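Local atomic coordinates of probable transcriptional regulator (Vibrio vulnificus, PDB entry 4GHJ), a protein that probably binds DNA through a helix-turn-helix domain of the XRE family and thereby regulates transcription. Residues B[51-56]-B[61-66]; B[43-48]-B[68-73]; B[56-61]-B[83-88]. All coordinates share one frame; numbering follows the deposited sequence.

Interaction 1. Residues B[51-56]-B[61-66]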
ATOM      1  N   THR B  51      13.414 -16.764   0.815  1.00 23.90           N
ATOM      2  CA  THR B  51      12.704 -17.104   2.049  1.00 24.55           C
ATOM      3  C   THR B  51      12.248 -15.794   2.736  1.00 22.81           C
ATOM      4  O   THR B  51      12.726 -14.716   2.377  1.00 21.58           O
ATOM      5  CB  THR B  51      13.608 -17.848   3.023  1.00 24.27           C
ATOM      6  OG1 THR B  51      14.672 -16.982   3.429  1.00 25.17           O
ATOM      7  CG2 THR B  51      14.189 -19.125   2.379  1.00 30.58           C
ATOM      8  N   GLN B  52      11.381 -15.899   3.749  1.00 22.50           N
ATOM      9  CA  GLN B  52      10.948 -14.731   4.526  1.00 22.56           C
ATOM     10  C   GLN B  52      12.165 -14.118   5.233  1.00 23.50           C
ATOM     11  O   GLN B  52      12.307 -12.893   5.288  1.00 23.03           O
ATOM     12  CB  GLN B  52       9.858 -15.076   5.541  1.00 22.95           C
ATOM     13  CG  GLN B  52       8.513 -15.397   4.923  1.00 24.21           C
ATOM     14  CD  GLN B  52       7.448 -15.673   5.932  1.00 26.69           C
ATOM     15  OE1 GLN B  52       7.728 -16.108   7.058  1.00 31.27           O
ATOM     16  NE2 GLN B  52       6.199 -15.455   5.536  1.00 26.94           N
ATOM     17  N   SER B  53      13.027 -14.977   5.764  0.70 24.04           N
ATOM     18  CA  SER B  53      14.249 -14.540   6.432  0.70 26.43           C
ATOM     19  C   SER B  53      15.143 -13.758   5.494  0.70 25.60           C
ATOM     20  O   SER B  53      15.676 -12.735   5.884  0.70 27.10           O
ATOM     21  CB  SER B  53      15.019 -15.733   6.988  0.70 27.71           C
ATOM     22  OG  SER B  53      14.251 -16.402   7.952  0.70 30.81           O
ATOM     23  N   GLU B  54      15.289 -14.238   4.253  1.00 25.33           N
ATOM     24  CA  GLU B  54      16.139 -13.569   3.236  1.00 25.58           C
ATOM     25  C   GLU B  54      15.579 -12.182   2.804  1.00 24.75           C
ATOM     26  O   GLU B  54      16.338 -11.238   2.607  1.00 24.55           O
ATOM     27  CB  GLU B  54      16.344 -14.476   2.013  1.00 26.54           C
ATOM     28  CG  GLU B  54      17.212 -15.723   2.310  1.00 30.82           C
ATOM     29  CD  GLU B  54      17.146 -16.811   1.227  1.00 32.85           C
ATOM     30  OE1 GLU B  54      16.242 -16.754   0.360  1.00 31.86           O
ATOM     31  OE2 GLU B  54      17.999 -17.739   1.255  1.00 33.45           O
ATOM     32  N   VAL B  55      14.259 -12.073   2.679  1.00 27.18           N
ATOM     33  CA  VAL B  55      13.627 -10.783   2.356  1.00 25.31           C
ATOM     34  C   VAL B  55      13.882  -9.794   3.502  1.00 23.06           C
ATOM     35  O   VAL B  55      14.310  -8.642   3.280  1.00 26.79           O
ATOM     36  CB  VAL B  55      12.129 -10.948   2.075  1.00 22.78           C
ATOM     37  CG1 VAL B  55      11.432  -9.569   1.977  1.00 21.66           C
ATOM     38  CG2 VAL B  55      11.922 -11.776   0.799  1.00 26.00           C
ATOM     39  N   ALA B  56      13.678 -10.255   4.730  1.00 24.46           N
ATOM     40  CA  ALA B  56      13.907  -9.418   5.908  1.00 25.37           C
ATOM     41  C   ALA B  56      15.341  -8.920   5.903  1.00 27.60           C
ATOM     42  O   ALA B  56      15.569  -7.737   6.094  1.00 30.32           O
ATOM     43  CB  ALA B  56      13.621 -10.194   7.188  1.00 26.49           C
ATOM     44  N   ILE B  61      14.867  -5.480   7.958  1.00 32.72           N
ATOM     45  CA  ILE B  61      13.750  -5.514   8.900  1.00 32.66           C
ATOM     46  C   ILE B  61      13.650  -6.894   9.560  1.00 32.48           C
ATOM     47  O   ILE B  61      14.391  -7.824   9.212  1.00 31.22           O
ATOM     48  CB  ILE B  61      12.409  -5.149   8.207  1.00 31.65           C
ATOM     49  CG1 ILE B  61      12.033  -6.199   7.138  1.00 29.52           C
ATOM     50  CG2 ILE B  61      12.497  -3.743   7.588  1.00 29.51           C
ATOM     51  CD1 ILE B  61      10.781  -5.843   6.330  1.00 25.19           C
ATOM     52  N   ALA B  62      12.726  -7.023  10.507  1.00 32.99           N
ATOM     53  CA  ALA B  62      12.527  -8.284  11.214  1.00 33.88           C
ATOM     54  C   ALA B  62      11.797  -9.306  10.359  1.00 30.92           C
ATOM     55  O   ALA B  62      10.945  -8.964   9.525  1.00 27.41           O
ATOM     56  CB  ALA B  62      11.752  -8.057  12.506  1.00 35.95           C
ATOM     57  N   ARG B  63      12.127 -10.564  10.591  1.00 30.69           N
ATOM     58  CA  ARG B  63      11.464 -11.664   9.916  1.00 30.64           C
ATOM     59  C   ARG B  63       9.955 -11.633  10.183  1.00 29.97           C
ATOM     60  O   ARG B  63       9.147 -11.830   9.270  1.00 27.56           O
ATOM     61  CB  ARG B  63      12.027 -12.989  10.397  1.00 33.04           C
ATOM     62  CG  ARG B  63      11.422 -14.186   9.691  1.00 36.33           C
ATOM     63  CD  ARG B  63      11.992 -15.491  10.194  1.00 41.83           C
ATOM     64  NE  ARG B  63      11.529 -16.620   9.378  1.00 48.69           N
ATOM     65  CZ  ARG B  63      10.374 -17.269   9.540  1.00 51.97           C
ATOM     66  NH1 ARG B  63       9.523 -16.924  10.500  1.00 54.22           N
ATOM     67  NH2 ARG B  63      10.068 -18.281   8.732  1.00 53.72           N
ATOM     68  N   LYS B  64       9.572 -11.374  11.430  1.00 31.47           N
ATOM     69  CA  LYS B  64       8.158 -11.376  11.768  1.00 32.51           C
ATOM     70  C   LYS B  64       7.408 -10.287  10.990  1.00 28.68           C
ATOM     71  O   LYS B  64       6.230 -10.427  10.711  1.00 28.52           O
ATOM     72  CB  LYS B  64       7.948 -11.237  13.279  1.00 35.57           C
ATOM     73  CG  LYS B  64       6.475 -11.360  13.724  1.00 41.20           C
ATOM     74  CD  LYS B  64       6.327 -11.622  15.232  1.00 52.34           C
ATOM     75  CE  LYS B  64       6.720 -10.430  16.114  1.00 57.56           C
ATOM     76  NZ  LYS B  64       5.775  -9.276  15.992  1.00 59.91           N
ATOM     77  N   THR B  65       8.098  -9.206  10.640  1.00 27.42           N
ATOM     78  CA  THR B  65       7.460  -8.109   9.915  1.00 24.55           C
ATOM     79  C   THR B  65       7.076  -8.577   8.518  1.00 22.43           C
ATOM     80  O   THR B  65       6.010  -8.227   8.010  1.00 20.56           O
ATOM     81  CB  THR B  65       8.392  -6.892   9.886  1.00 26.13           C
ATOM     82  OG1 THR B  65       8.718  -6.540  11.241  1.00 28.20           O
ATOM     83  CG2 THR B  65       7.753  -5.719   9.194  1.00 23.09           C
ATOM     84  N   VAL B  66       7.925  -9.411   7.919  1.00 22.27           N
ATOM     85  CA  VAL B  66       7.654  -9.963   6.590  1.00 20.95           C
ATOM     86  C   VAL B  66       6.513 -10.994   6.682  1.00 21.61           C
ATOM     87  O   VAL B  66       5.610 -11.034   5.843  1.00 21.28           O
ATOM     88  CB  VAL B  66       8.928 -10.598   5.972  1.00 21.20           C
ATOM     89  CG1 VAL B  66       8.597 -11.351   4.654  1.00 20.50           C
ATOM     90  CG2 VAL B  66       9.988  -9.539   5.763  1.00 23.25           C
TER
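Val66 leans into the first turns of helix 52-59 with its two methyl groups parted between different neighbours. CG1 runs beside the root of Gln52, the two side chains passing in opposite directions, with Val66 CG1 4.0 Å from Gln52 CB. CG2 is turned to the other flank, where it settles over Ala56, with Val66 CG2 3.9 Å from Ala56 N. The same methyl meets Val55 obliquely, Val66 CG2 lying 4.1 Å from Val55 CG1. This is the bihelical helix-turn-helix unit: helix 52-59 and helix 63-69 are joined by a tight turn, and in XRE-type regulators the second of the two usually enters the major groove of DNA. Ala56 holds the fifth place of the unit, classically a small residue, and its CB approaches the backbone of the second helix, 3.7 Å from Arg63 N. The turn itself is tied by a hydrogen bond of 3.0 Å from Ile61 N to Ala56 O, while Ile61 CG1 rests against Ala56. On the outer side, Arg63 reaches back across the turn with CG anti to the backbone N (chi1 -178°) and the chain stretched as far as NE. NE makes a weak bond of 3.1 Å to Ser53 OG at the guanidinium edge, doubtful because the serine has two conformers. Gln52 OE1 stands over one guanidinium face, off toward the rim and 3.6 Å from Arg63 NH2, with the amide and guanidinium planes 69° apart; this is a contact and not a hydrogen bond, and the amide's hydrogen bond goes from Gln52 NE2 to Glu70 OE1. Thr51 and Glu54 form a capping box that starts helix 52-59, and Ile82 of helix 76-85 lies against both Val55 and Ile61.

Interaction 2. Residues B[43-48]-B[68-73]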
ATOM      1  N   GLN B  43       3.687 -14.971  -3.077  0.50 22.23           N
ATOM      2  CA  GLN B  43       3.986 -15.659  -4.347  0.50 22.89           C
ATOM      3  C   GLN B  43       5.081 -14.950  -5.171  0.50 22.83           C
ATOM      4  O   GLN B  43       5.826 -15.608  -5.902  0.50 22.04           O
ATOM      5  CB  GLN B  43       2.718 -15.891  -5.161  0.50 24.91           C
ATOM      6  CG  GLN B  43       1.667 -16.735  -4.421  0.50 24.17           C
ATOM      7  CD  GLN B  43       2.193 -18.107  -3.947  0.50 27.93           C
ATOM      8  OE1 GLN B  43       3.051 -18.726  -4.583  0.50 28.93           O
ATOM      9  NE2 GLN B  43       1.639 -18.594  -2.850  0.50 25.65           N
ATOM     10  N   ALA B  44       5.181 -13.626  -5.056  1.00 21.97           N
ATOM     11  CA  ALA B  44       6.267 -12.880  -5.728  1.00 21.83           C
ATOM     12  C   ALA B  44       7.609 -13.324  -5.115  1.00 21.09           C
ATOM     13  O   ALA B  44       8.584 -13.546  -5.818  1.00 22.68           O
ATOM     14  CB  ALA B  44       6.069 -11.359  -5.593  1.00 20.85           C
ATOM     15  N   ARG B  45       7.641 -13.472  -3.788  1.00 19.97           N
ATOM     16  CA  ARG B  45       8.834 -13.927  -3.077  1.00 20.60           C
ATOM     17  C   ARG B  45       9.251 -15.357  -3.459  1.00 23.45           C
ATOM     18  O   ARG B  45      10.447 -15.649  -3.671  1.00 24.98           O
ATOM     19  CB  ARG B  45       8.580 -13.845  -1.563  1.00 19.65           C
ATOM     20  CG  ARG B  45       9.652 -14.493  -0.741  1.00 23.67           C
ATOM     21  CD  ARG B  45       9.413 -14.383   0.744  1.00 20.75           C
ATOM     22  NE  ARG B  45       8.221 -15.091   1.227  1.00 21.20           N
ATOM     23  CZ  ARG B  45       8.145 -16.397   1.480  1.00 22.12           C
ATOM     24  NH1 ARG B  45       9.184 -17.207   1.262  1.00 21.50           N
ATOM     25  NH2 ARG B  45       7.014 -16.916   1.962  1.00 24.17           N
ATOM     26  N   LEU B  46       8.262 -16.243  -3.547  1.00 25.04           N
ATOM     27  CA  LEU B  46       8.485 -17.651  -3.895  1.00 26.36           C
ATOM     28  C   LEU B  46       8.964 -17.785  -5.339  1.00 27.54           C
ATOM     29  O   LEU B  46       9.850 -18.580  -5.631  1.00 28.03           O
ATOM     30  CB  LEU B  46       7.208 -18.467  -3.658  1.00 25.44           C
ATOM     31  CG  LEU B  46       6.746 -18.618  -2.197  1.00 26.69           C
ATOM     32  CD1 LEU B  46       5.413 -19.441  -2.125  1.00 27.50           C
ATOM     33  CD2 LEU B  46       7.823 -19.278  -1.338  1.00 25.84           C
ATOM     34  N   ASN B  47       8.409 -16.967  -6.226  1.00 28.19           N
ATOM     35  CA  ASN B  47       8.831 -16.953  -7.622  1.00 30.52           C
ATOM     36  C   ASN B  47      10.288 -16.502  -7.789  1.00 30.97           C
ATOM     37  O   ASN B  47      10.921 -16.809  -8.795  1.00 30.93           O
ATOM     38  CB  ASN B  47       7.888 -16.085  -8.458  1.00 32.54           C
ATOM     39  CG  ASN B  47       6.510 -16.718  -8.609  1.00 37.82           C
ATOM     40  OD1 ASN B  47       6.348 -17.920  -8.393  1.00 42.37           O
ATOM     41  ND2 ASN B  47       5.511 -15.911  -8.973  1.00 43.64           N
ATOM     42  N   ARG B  48      10.822 -15.812  -6.786  1.00 27.45           N
ATOM     43  CA  ARG B  48      12.216 -15.353  -6.810  1.00 29.45           C
ATOM     44  C   ARG B  48      13.140 -16.270  -5.997  1.00 29.82           C
ATOM     45  O   ARG B  48      14.327 -15.985  -5.857  1.00 29.30           O
ATOM     46  CB  ARG B  48      12.276 -13.908  -6.293  1.00 27.74           C
ATOM     47  CG  ARG B  48      11.713 -12.939  -7.333  1.00 27.82           C
ATOM     48  CD  ARG B  48      11.225 -11.615  -6.776  1.00 28.45           C
ATOM     49  NE  ARG B  48      10.798 -10.812  -7.904  1.00 29.89           N
ATOM     50  CZ  ARG B  48       9.662 -10.994  -8.564  1.00 30.28           C
ATOM     51  NH1 ARG B  48       8.788 -11.930  -8.188  1.00 29.77           N
ATOM     52  NH2 ARG B  48       9.400 -10.235  -9.605  1.00 31.42           N
ATOM     53  N   ASN B  68       4.065 -11.142   8.866  1.00 20.63           N
ATOM     54  CA  ASN B  68       2.823 -10.409   9.009  1.00 21.06           C
ATOM     55  C   ASN B  68       2.353  -9.740   7.728  1.00 19.57           C
ATOM     56  O   ASN B  68       1.155  -9.688   7.476  1.00 20.64           O
ATOM     57  CB  ASN B  68       2.916  -9.357  10.132  1.00 23.18           C
ATOM     58  CG  ASN B  68       2.926  -9.982  11.523  1.00 26.79           C
ATOM     59  OD1 ASN B  68       2.458 -11.092  11.699  1.00 34.34           O
ATOM     60  ND2 ASN B  68       3.455  -9.261  12.517  1.00 32.56           N
ATOM     61  N   ALA B  69       3.293  -9.222   6.927  1.00 19.89           N
ATOM     62  CA  ALA B  69       2.957  -8.566   5.676  1.00 17.41           C
ATOM     63  C   ALA B  69       2.305  -9.541   4.691  1.00 20.31           C
ATOM     64  O   ALA B  69       1.365  -9.188   3.958  1.00 16.56           O
ATOM     65  CB  ALA B  69       4.222  -7.915   5.054  1.00 19.20           C
ATOM     66  N   GLU B  70       2.780 -10.786   4.684  1.00 19.61           N
ATOM     67  CA  GLU B  70       2.228 -11.782   3.777  1.00 20.20           C
ATOM     68  C   GLU B  70       0.817 -12.249   4.224  1.00 21.50           C
ATOM     69  O   GLU B  70       0.152 -12.988   3.524  1.00 19.07           O
ATOM     70  CB  GLU B  70       3.222 -12.936   3.590  1.00 21.36           C
ATOM     71  CG  GLU B  70       4.431 -12.465   2.775  1.00 22.99           C
ATOM     72  CD  GLU B  70       5.465 -13.525   2.507  1.00 26.49           C
ATOM     73  OE1 GLU B  70       5.275 -14.721   2.880  1.00 25.87           O
ATOM     74  OE2 GLU B  70       6.480 -13.134   1.887  1.00 27.25           O
ATOM     75  N   LYS B  71       0.402 -11.832   5.417  1.00 19.42           N
ATOM     76  CA  LYS B  71      -0.962 -12.050   5.893  1.00 21.82           C
ATOM     77  C   LYS B  71      -1.820 -10.771   5.680  1.00 23.45           C
ATOM     78  O   LYS B  71      -3.020 -10.750   5.999  1.00 24.74           O
ATOM     79  CB  LYS B  71      -0.924 -12.461   7.359  1.00 22.88           C
ATOM     80  CG  LYS B  71      -0.256 -13.828   7.546  1.00 23.68           C
ATOM     81  CD  LYS B  71      -0.201 -14.228   8.994  1.00 28.08           C
ATOM     82  CE  LYS B  71       0.536 -15.555   9.174  1.00 28.77           C
ATOM     83  NZ  LYS B  71      -0.089 -16.716   8.462  1.00 28.63           N
ATOM     84  N   GLY B  72      -1.212  -9.735   5.088  1.00 23.15           N
ATOM     85  CA  GLY B  72      -1.910  -8.457   4.783  1.00 24.54           C
ATOM     86  C   GLY B  72      -1.794  -7.406   5.893  1.00 25.47           C
ATOM     87  O   GLY B  72      -2.462  -6.357   5.836  1.00 26.86           O
ATOM     88  N   LYS B  73      -0.938  -7.669   6.884  1.00 22.37           N
ATOM     89  CA  LYS B  73      -0.787  -6.778   8.040  1.00 22.95           C
ATOM     90  C   LYS B  73       0.535  -6.072   7.871  1.00 21.94           C
ATOM     91  O   LYS B  73       1.584  -6.625   8.153  1.00 18.69           O
ATOM     92  CB  LYS B  73      -0.852  -7.582   9.339  1.00 25.88           C
ATOM     93  CG  LYS B  73      -2.121  -8.458   9.415  1.00 29.73           C
ATOM     94  CD  LYS B  73      -2.171  -9.323  10.663  1.00 35.30           C
ATOM     95  CE  LYS B  73      -3.447 -10.170  10.673  1.00 38.53           C
ATOM     96  NZ  LYS B  73      -3.587 -11.019  11.876  1.00 40.54           N
TER
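Arg45 and Glu70 meet side-on in a two-pronged salt bridge. NE of Arg45 donates to OE2 of Glu70 at 2.7 Å, and Arg45 NH2 donates to Glu70 OE1 at 2.9 Å. Each carboxylate oxygen offers the lone pair on the side of the other, and the guanidinium and carboxylate planes are only 8° apart, so the pair lies almost flat. Two side chains crossing at about a right angle can match like this because Arg45 bends at chi3 (65°), swinging its NE edge toward the straight Glu70 chain. Further bonds fix the pair from outside: Arg45 NH1 gives to Leu50 O, and Glu70 OE1 also accepts from Gln52 NE2, which probably steadies both charges in place. Leu46 CG lies over one face of the Arg45 guanidinium, toward its rim. Around this tight point the contact is thin, since no other residues of 43-48 and 68-73 touch. Beyond Glu70 the chain turns through a Schellman motif at Gly72, and Lys71 and Lys73 are exposed, as are Asn47 and Arg48 beyond Arg45. The bridge recalls the buried arginine-glutamate pair of phage 434 repressor. It joins helix 30-47 to the Schellman turn that follows helix 63-69, while Gln52 and Val55 of helix 52-59 pack on Arg45.

Interaction 3. Residues B[56-61]-B[83-88]; sequences AEIAGI and LMALDL
Ile58 lays its CG2 methyl over Ala85, with Ile58 CG2 3.6 Å from Ala85 CB. The methyl also comes 3.8 Å from the CA of Ala85, so it rests on the root of the alanine as well as on its tip. A chi1 of -66° sets CG2 anti to the backbone N and makes this short branch, not the CG1-CD1 arm, the one that touches. Ala59 adds a lighter contact from the next position, its CB 4.2 Å from Ala85 CB. The single methyl of Ala85 points toward helix 52-59 and serves both partners, and the small side chains let the backbones come near, Ala59 CA and Ala85 CA lying 5.6 Å apart. No hydrogen bond crosses; the contact is wholly apolar, and Ile58 remains exposed. Each helix is also finishing here, and both close with a Schellman motif. Gly60, in the ninth place of the helix-turn-helix unit, where glycine is classic, turns out of helix 52-59 with a positive phi (72°), its N bonding weakly to Glu57 O. Asp87 takes the same role after helix 76-85, though it is not a glycine: Asp87 N bonds to Met84 O at 3.1 Å, and Leu88 N reaches Leu83 O at 2.7 Å. The contact thus joins the end of the first helix of the helix-turn-helix unit to the end of helix 76-85. Leu83 packs on Leu41 and Leu88 on Ala44, both of helix 30-47, and Leu86 on Leu50. Leu83 and Leu88 also meet Phe95 and Ile96, respectively, of the second subunit, while Ile61 touches Val66 of helix 63-69.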
ATOM      1  N   ALA B  56      13.678 -10.255   4.730  1.00 24.46           N
ATOM      2  CA  ALA B  56      13.907  -9.418   5.908  1.00 25.37           C
ATOM      3  C   ALA B  56      15.341  -8.920   5.903  1.00 27.60           C
ATOM      4  O   ALA B  56      15.569  -7.737   6.094  1.00 30.32           O
ATOM      5  CB  ALA B  56      13.621 -10.194   7.188  1.00 26.49           C
ATOM      6  N   GLU B  57      16.298  -9.832   5.694  1.00 28.37           N
ATOM      7  CA  GLU B  57      17.718  -9.470   5.633  1.00 31.57           C
ATOM      8  C   GLU B  57      18.026  -8.380   4.617  1.00 31.65           C
ATOM      9  O   GLU B  57      18.736  -7.421   4.930  1.00 34.05           O
ATOM     10  CB  GLU B  57      18.601 -10.695   5.327  1.00 32.81           C
ATOM     11  CG  GLU B  57      18.988 -11.484   6.521  1.00 38.93           C
ATOM     12  CD  GLU B  57      20.012 -12.578   6.182  1.00 43.36           C
ATOM     13  OE1 GLU B  57      19.592 -13.695   5.799  1.00 49.03           O
ATOM     14  OE2 GLU B  57      21.217 -12.314   6.319  1.00 48.37           O
ATOM     15  N   ILE B  58      17.538  -8.566   3.391  1.00 30.13           N
ATOM     16  CA  ILE B  58      17.755  -7.601   2.297  1.00 31.79           C
ATOM     17  C   ILE B  58      17.158  -6.239   2.636  1.00 32.33           C
ATOM     18  O   ILE B  58      17.799  -5.193   2.437  1.00 35.85           O
ATOM     19  CB  ILE B  58      17.150  -8.129   0.966  1.00 30.93           C
ATOM     20  CG1 ILE B  58      17.898  -9.368   0.479  1.00 31.32           C
ATOM     21  CG2 ILE B  58      17.182  -7.067  -0.144  1.00 34.17           C
ATOM     22  CD1 ILE B  58      17.173 -10.095  -0.654  1.00 36.96           C
ATOM     23  N   ALA B  59      15.956  -6.253   3.199  1.00 30.63           N
ATOM     24  CA  ALA B  59      15.258  -5.023   3.531  1.00 31.58           C
ATOM     25  C   ALA B  59      15.704  -4.417   4.865  1.00 33.34           C
ATOM     26  O   ALA B  59      15.367  -3.274   5.172  1.00 35.37           O
ATOM     27  CB  ALA B  59      13.751  -5.258   3.529  1.00 27.85           C
ATOM     28  N   GLY B  60      16.432  -5.182   5.666  1.00 34.61           N
ATOM     29  CA  GLY B  60      16.918  -4.685   6.954  1.00 36.90           C
ATOM     30  C   GLY B  60      15.821  -4.547   7.993  1.00 36.41           C
ATOM     31  O   GLY B  60      15.847  -3.622   8.816  1.00 38.87           O
ATOM     32  N   ILE B  61      14.867  -5.480   7.958  1.00 32.72           N
ATOM     33  CA  ILE B  61      13.750  -5.514   8.900  1.00 32.66           C
ATOM     34  C   ILE B  61      13.650  -6.894   9.560  1.00 32.48           C
ATOM     35  O   ILE B  61      14.391  -7.824   9.212  1.00 31.22           O
ATOM     36  CB  ILE B  61      12.409  -5.149   8.207  1.00 31.65           C
ATOM     37  CG1 ILE B  61      12.033  -6.199   7.138  1.00 29.52           C
ATOM     38  CG2 ILE B  61      12.497  -3.743   7.588  1.00 29.51           C
ATOM     39  CD1 ILE B  61      10.781  -5.843   6.330  1.00 25.19           C
ATOM     40  N   LEU B  83       8.844  -4.597  -1.417  1.00 19.31           N
ATOM     41  CA  LEU B  83       8.863  -4.508  -2.885  1.00 20.98           C
ATOM     42  C   LEU B  83      10.280  -4.209  -3.422  1.00 21.82           C
ATOM     43  O   LEU B  83      10.690  -4.774  -4.456  1.00 23.22           O
ATOM     44  CB  LEU B  83       7.894  -3.463  -3.403  1.00 20.58           C
ATOM     45  CG  LEU B  83       6.399  -3.723  -3.244  1.00 22.26           C
ATOM     46  CD1 LEU B  83       5.628  -2.473  -3.676  1.00 21.75           C
ATOM     47  CD2 LEU B  83       5.974  -4.931  -4.029  1.00 22.50           C
HETATM   48  N   MSE B  84      10.993  -3.316  -2.744  0.70 21.53           N
HETATM   49  CA  MSE B  84      12.371  -2.964  -3.122  0.70 23.03           C
HETATM   50  C   MSE B  84      13.297  -4.192  -3.010  0.70 23.18           C
HETATM   51  O   MSE B  84      14.132  -4.427  -3.879  0.70 23.50           O
HETATM   52  CB  MSE B  84      12.880  -1.821  -2.241  0.70 23.87           C
HETATM   53  CG  MSE B  84      12.157  -0.478  -2.462  0.70 26.08           C
HETATM   54 SE   MSE B  84      12.636   0.868  -1.138  0.70 28.45          SE
HETATM   55  CE  MSE B  84      14.551   0.939  -1.467  0.70 30.26           C
ATOM     56  N   ALA B  85      13.121  -4.976  -1.944  1.00 23.60           N
ATOM     57  CA  ALA B  85      13.894  -6.219  -1.739  1.00 25.34           C
ATOM     58  C   ALA B  85      13.622  -7.241  -2.861  1.00 25.18           C
ATOM     59  O   ALA B  85      14.494  -7.971  -3.220  1.00 25.85           O
ATOM     60  CB  ALA B  85      13.592  -6.833  -0.360  1.00 26.19           C
ATOM     61  N   LEU B  86      12.407  -7.257  -3.411  1.00 23.60           N
ATOM     62  CA  LEU B  86      12.034  -8.156  -4.502  1.00 24.32           C
ATOM     63  C   LEU B  86      12.277  -7.542  -5.902  1.00 24.87           C
ATOM     64  O   LEU B  86      11.939  -8.149  -6.916  1.00 25.36           O
ATOM     65  CB  LEU B  86      10.553  -8.527  -4.361  1.00 23.16           C
ATOM     66  CG  LEU B  86      10.143  -9.233  -3.076  1.00 24.56           C
ATOM     67  CD1 LEU B  86       8.621  -9.348  -2.979  1.00 26.18           C
ATOM     68  CD2 LEU B  86      10.799 -10.598  -3.000  1.00 26.71           C
ATOM     69  N   ASP B  87      12.851  -6.340  -5.948  1.00 26.21           N
ATOM     70  CA  ASP B  87      13.084  -5.611  -7.201  1.00 27.42           C
ATOM     71  C   ASP B  87      11.741  -5.421  -7.930  1.00 26.95           C
ATOM     72  O   ASP B  87      11.616  -5.690  -9.129  1.00 28.86           O
ATOM     73  CB  ASP B  87      14.097  -6.340  -8.093  1.00 31.43           C
ATOM     74  CG  ASP B  87      14.583  -5.479  -9.250  1.00 36.70           C
ATOM     75  OD1 ASP B  87      14.539  -4.222  -9.147  1.00 39.95           O
ATOM     76  OD2 ASP B  87      15.018  -6.054 -10.259  1.00 45.14           O
ATOM     77  N   LEU B  88      10.734  -4.987  -7.175  1.00 24.31           N
ATOM     78  CA  LEU B  88       9.378  -4.740  -7.689  1.00 22.92           C
ATOM     79  C   LEU B  88       8.881  -3.330  -7.296  1.00 23.45           C
ATOM     80  O   LEU B  88       7.680  -3.059  -7.311  1.00 21.59           O
ATOM     81  CB  LEU B  88       8.417  -5.807  -7.137  1.00 21.45           C
ATOM     82  CG  LEU B  88       8.498  -7.213  -7.730  1.00 24.88           C
ATOM     83  CD1 LEU B  88       7.562  -8.200  -7.016  1.00 26.76           C
ATOM     84  CD2 LEU B  88       8.161  -7.153  -9.223  1.00 25.87           C
TER

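The three contacts knit the four helices of one helix-turn-helix domain. Interaction 1 is nested within the loop that interaction 2 closes, their centres about 10 Å apart, and Gln52 NE2 probably bonds to Glu70 OE1 at 2.9 Å, tying one to the other. Val55 of interaction 1 also packs on Arg45 of interaction 2, its CG2 3.6 Å from Arg45 CD. Interaction 3 shares Ala56 and Ile61 with interaction 1, about 8 Å away between centres; helix 52-59 is used by both, facing helix 63-69 in one and helix 76-85 in the other. Between interactions 2 and 3, Arg48 NE makes a weak bond to Leu86 O at 3.1 Å, and residues of both segment pairs also touch the second subunit.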